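Local coordinates for protein putative acid phosphatase WZB (PDB 2WMY) that probably catalyses the hydrolysis of phosphotyrosine in proteins to tyrosine and phosphate, as a low molecular weight protein tyrosine phosphatase, at residues L12-G17 / L85-Y90. The protein carries 1 engineered substitution. Sequence-based numbering, arbitrary orientation.
With SO4 (sulfate ion), chain I.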
ATOM      1  N   LEU A  12      -7.979  -0.172   1.860  1.00 20.20           N
ATOM      2  CA  LEU A  12      -7.404  -0.116   0.519  1.00 20.56           C
ATOM      3  C   LEU A  12      -6.017   0.517   0.583  1.00 20.27           C
ATOM      4  O   LEU A  12      -5.875   1.695   0.920  1.00 21.56           O
ATOM      5  CB  LEU A  12      -8.311   0.677  -0.434  1.00 15.04           C
ATOM      6  CG  LEU A  12      -7.898   0.686  -1.916  1.00 26.23           C
ATOM      7  CD1 LEU A  12      -7.936  -0.721  -2.531  1.00 23.42           C
ATOM      8  CD2 LEU A  12      -8.773   1.635  -2.719  1.00 20.21           C
ATOM      9  N   VAL A  13      -4.993  -0.271   0.267  1.00 19.35           N
ATOM     10  CA  VAL A  13      -3.619   0.223   0.231  1.00 15.38           C
ATOM     11  C   VAL A  13      -3.248   0.739  -1.162  1.00 12.74           C
ATOM     12  O   VAL A  13      -3.431   0.050  -2.161  1.00 14.32           O
ATOM     13  CB  VAL A  13      -2.625  -0.875   0.663  1.00 16.76           C
ATOM     14  CG1 VAL A  13      -1.207  -0.316   0.728  1.00 13.53           C
ATOM     15  CG2 VAL A  13      -3.035  -1.449   2.015  1.00 10.77           C
ATOM     16  N   ILE A  14      -2.710   1.948  -1.238  1.00 17.40           N
ATOM     17  CA  ILE A  14      -2.516   2.569  -2.542  1.00 13.37           C
ATOM     18  C   ILE A  14      -1.129   3.156  -2.782  1.00 14.96           C
ATOM     19  O   ILE A  14      -0.601   3.913  -1.953  1.00 14.46           O
ATOM     20  CB  ILE A  14      -3.556   3.688  -2.767  1.00 21.90           C
ATOM     21  CG1 ILE A  14      -4.974   3.147  -2.544  1.00 20.01           C
ATOM     22  CG2 ILE A  14      -3.385   4.295  -4.158  1.00 17.24           C
ATOM     23  CD1 ILE A  14      -6.015   4.215  -2.363  1.00 14.91           C
ATOM     24  N   CYS A  15      -0.548   2.808  -3.932  1.00 16.34           N
ATOM     25  CA  CYS A  15       0.666   3.454  -4.404  1.00 12.64           C
ATOM     26  C   CYS A  15       0.463   3.953  -5.832  1.00 13.97           C
ATOM     27  O   CYS A  15      -0.635   4.386  -6.207  1.00 13.69           O
ATOM     28  CB  CYS A  15       1.897   2.531  -4.296  1.00 21.44           C
ATOM     29  SG  CYS A  15       1.869   0.982  -5.252  1.00 17.28           S
ATOM     30  N   THR A  16       1.517   3.900  -6.632  1.00 12.66           N
ATOM     31  CA  THR A  16       1.413   4.374  -8.004  1.00 16.21           C
ATOM     32  C   THR A  16       1.204   3.229  -8.983  1.00 15.95           C
ATOM     33  O   THR A  16       0.160   3.137  -9.623  1.00 21.35           O
ATOM     34  CB  THR A  16       2.643   5.165  -8.394  1.00 16.98           C
ATOM     35  OG1 THR A  16       2.812   6.221  -7.449  1.00 21.79           O
ATOM     36  CG2 THR A  16       2.490   5.745  -9.796  1.00 11.87           C
ATOM     37  N   GLY A  17       2.193   2.346  -9.081  1.00 16.15           N
ATOM     38  CA  GLY A  17       2.120   1.242 -10.015  1.00 12.95           C
ATOM     39  C   GLY A  17       1.286   0.059  -9.552  1.00 10.67           C
ATOM     40  O   GLY A  17       0.872  -0.745 -10.377  1.00 13.10           O
ATOM     41  N   LEU A  85      -8.435   4.348   3.292  1.00 22.17           N
ATOM     42  CA  LEU A  85      -7.423   4.327   2.249  1.00 18.43           C
ATOM     43  C   LEU A  85      -6.083   4.729   2.851  1.00 21.87           C
ATOM     44  O   LEU A  85      -5.993   5.711   3.593  1.00 32.57           O
ATOM     45  CB  LEU A  85      -7.780   5.310   1.122  1.00 13.99           C
ATOM     46  CG  LEU A  85      -8.840   4.958   0.073  1.00 20.09           C
ATOM     47  CD1 LEU A  85     -10.127   4.490   0.703  1.00 23.48           C
ATOM     48  CD2 LEU A  85      -9.096   6.162  -0.833  1.00 18.57           C
ATOM     49  N   LEU A  86      -5.041   3.977   2.522  1.00 20.68           N
ATOM     50  CA  LEU A  86      -3.698   4.300   2.971  1.00 17.66           C
ATOM     51  C   LEU A  86      -2.803   4.501   1.759  1.00 21.12           C
ATOM     52  O   LEU A  86      -2.586   3.568   0.983  1.00 18.39           O
ATOM     53  CB  LEU A  86      -3.157   3.194   3.887  1.00 11.66           C
ATOM     54  CG  LEU A  86      -3.891   3.078   5.228  1.00 18.24           C
ATOM     55  CD1 LEU A  86      -3.307   1.971   6.079  1.00 21.15           C
ATOM     56  CD2 LEU A  86      -3.844   4.410   5.979  1.00 13.68           C
ATOM     57  N   VAL A  87      -2.300   5.720   1.588  1.00 23.29           N
ATOM     58  CA  VAL A  87      -1.496   6.045   0.414  1.00 14.72           C
ATOM     59  C   VAL A  87      -0.035   6.265   0.784  1.00 19.16           C
ATOM     60  O   VAL A  87       0.280   6.619   1.916  1.00 17.80           O
ATOM     61  CB  VAL A  87      -2.026   7.263  -0.361  1.00 14.55           C
ATOM     62  CG1 VAL A  87      -3.505   7.104  -0.669  1.00 21.15           C
ATOM     63  CG2 VAL A  87      -1.770   8.546   0.412  1.00 24.20           C
ATOM     64  N   MET A  88       0.850   6.047  -0.185  1.00 15.68           N
ATOM     65  CA  MET A  88       2.276   6.009   0.087  1.00 19.36           C
ATOM     66  C   MET A  88       2.872   7.409   0.176  1.00 21.41           C
ATOM     67  O   MET A  88       3.706   7.681   1.035  1.00 20.95           O
ATOM     68  CB  MET A  88       2.990   5.172  -0.980  1.00 18.43           C
ATOM     69  CG  MET A  88       2.546   3.712  -1.016  1.00 14.37           C
ATOM     70  SD  MET A  88       2.904   2.894   0.554  1.00 16.41           S
ATOM     71  CE  MET A  88       1.831   1.456   0.460  1.00 12.76           C
ATOM     72  N   GLU A  89       2.418   8.300  -0.697  1.00 19.18           N
ATOM     73  CA  GLU A  89       3.052   9.603  -0.840  1.00 20.54           C
ATOM     74  C   GLU A  89       2.115  10.785  -0.616  1.00 19.28           C
ATOM     75  O   GLU A  89       0.915  10.702  -0.876  1.00 20.91           O
ATOM     76  CB  GLU A  89       3.686   9.722  -2.226  1.00 18.31           C
ATOM     77  CG  GLU A  89       4.692   8.636  -2.544  1.00 21.77           C
ATOM     78  CD  GLU A  89       5.326   8.831  -3.901  1.00 24.02           C
ATOM     79  OE1 GLU A  89       5.572   9.998  -4.256  1.00 34.93           O
ATOM     80  OE2 GLU A  89       5.580   7.823  -4.608  1.00 27.81           O
ATOM     81  N   TYR A  90       2.685  11.888  -0.139  1.00 16.88           N
ATOM     82  CA  TYR A  90       1.956  13.138  -0.041  1.00 22.70           C
ATOM     83  C   TYR A  90       1.288  13.452  -1.373  1.00 30.55           C
ATOM     84  O   TYR A  90       0.102  13.772  -1.419  1.00 32.23           O
ATOM     85  CB  TYR A  90       2.886  14.276   0.380  1.00 35.22           C
ATOM     86  CG  TYR A  90       3.245  14.253   1.848  1.00 48.99           C
ATOM     87  CD1 TYR A  90       2.316  14.616   2.817  1.00 53.28           C
ATOM     88  CD2 TYR A  90       4.512  13.868   2.268  1.00 59.54           C
ATOM     89  CE1 TYR A  90       2.641  14.591   4.166  1.00 54.68           C
ATOM     90  CE2 TYR A  90       4.846  13.841   3.613  1.00 59.15           C
ATOM     91  CZ  TYR A  90       3.910  14.204   4.555  1.00 57.23           C
ATOM     92  OH  TYR A  90       4.247  14.175   5.886  1.00 60.95           O
TER
HETATM   93  S   SO4 I1148       5.022   1.247  -7.113  1.00 28.39           S
HETATM   94  O1  SO4 I1148       4.165   0.119  -7.500  1.00 27.14           O
HETATM   95  O2  SO4 I1148       6.177   1.298  -8.015  1.00 26.20           O
HETATM   96  O3  SO4 I1148       4.310   2.533  -7.182  1.00 22.85           O
HETATM   97  O4  SO4 I1148       5.446   1.042  -5.724  1.00 22.95           O
HETATM   98  O   HOH W   1       5.402   7.424  -7.307  1.00 29.26           O
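Met88 folds its side chain over the end of the strand 12-15, just where that strand gives way to the phosphate-binding loop. Its CB lies against Ile14 O, and CG sits 3.3 Å from Ile14 O and 3.5 Å from CB of Cys15. A bend at chi2 (-61°) turns the chain back along strand 12-15, and the terminal CE ends 3.5 Å from CG1 of Val13. Unbranched and flexible, methionine can follow this curved path.

Behind it the two strands pair in parallel. Leu86 N donates to Leu12 O (2.9 Å) and Ile14 N to Leu86 O (2.8 Å), both fairly straight; Met88 N reaches Ile14 O only through a weak, bent bond as the strands part. On the face opposite Val13 and Leu86, Ile14 sends CD1 to CG of Leu85 at 3.8 Å, while its CB packs on CG1 of Val87; branched aliphatic residues suit such a buried sheet.

Beyond the pairing, Cys15, the predicted nucleophile, holds SG 3.3 Å from O1 of the sulfate, which occupies the place expected for the substrate phosphate. The backbone N-H groups of Thr16 and Gly17 both bind sulfate O3, that of Gly17 at 170°, and with no side chain, Gly17 leaves room for the ion to come this close. A water links Thr16 OG1 to Glu89 OE2; this carboxylate also forms a salt bridge with Arg21, and the threonine hydroxyl bonds His92.

Both strands are central in the four-stranded parallel sheet, flanked by 37-42 and 107-109. Helix 21-32 packs beside Val13, Cys15 and Met88, whereas helix 90-99 lies against Val87.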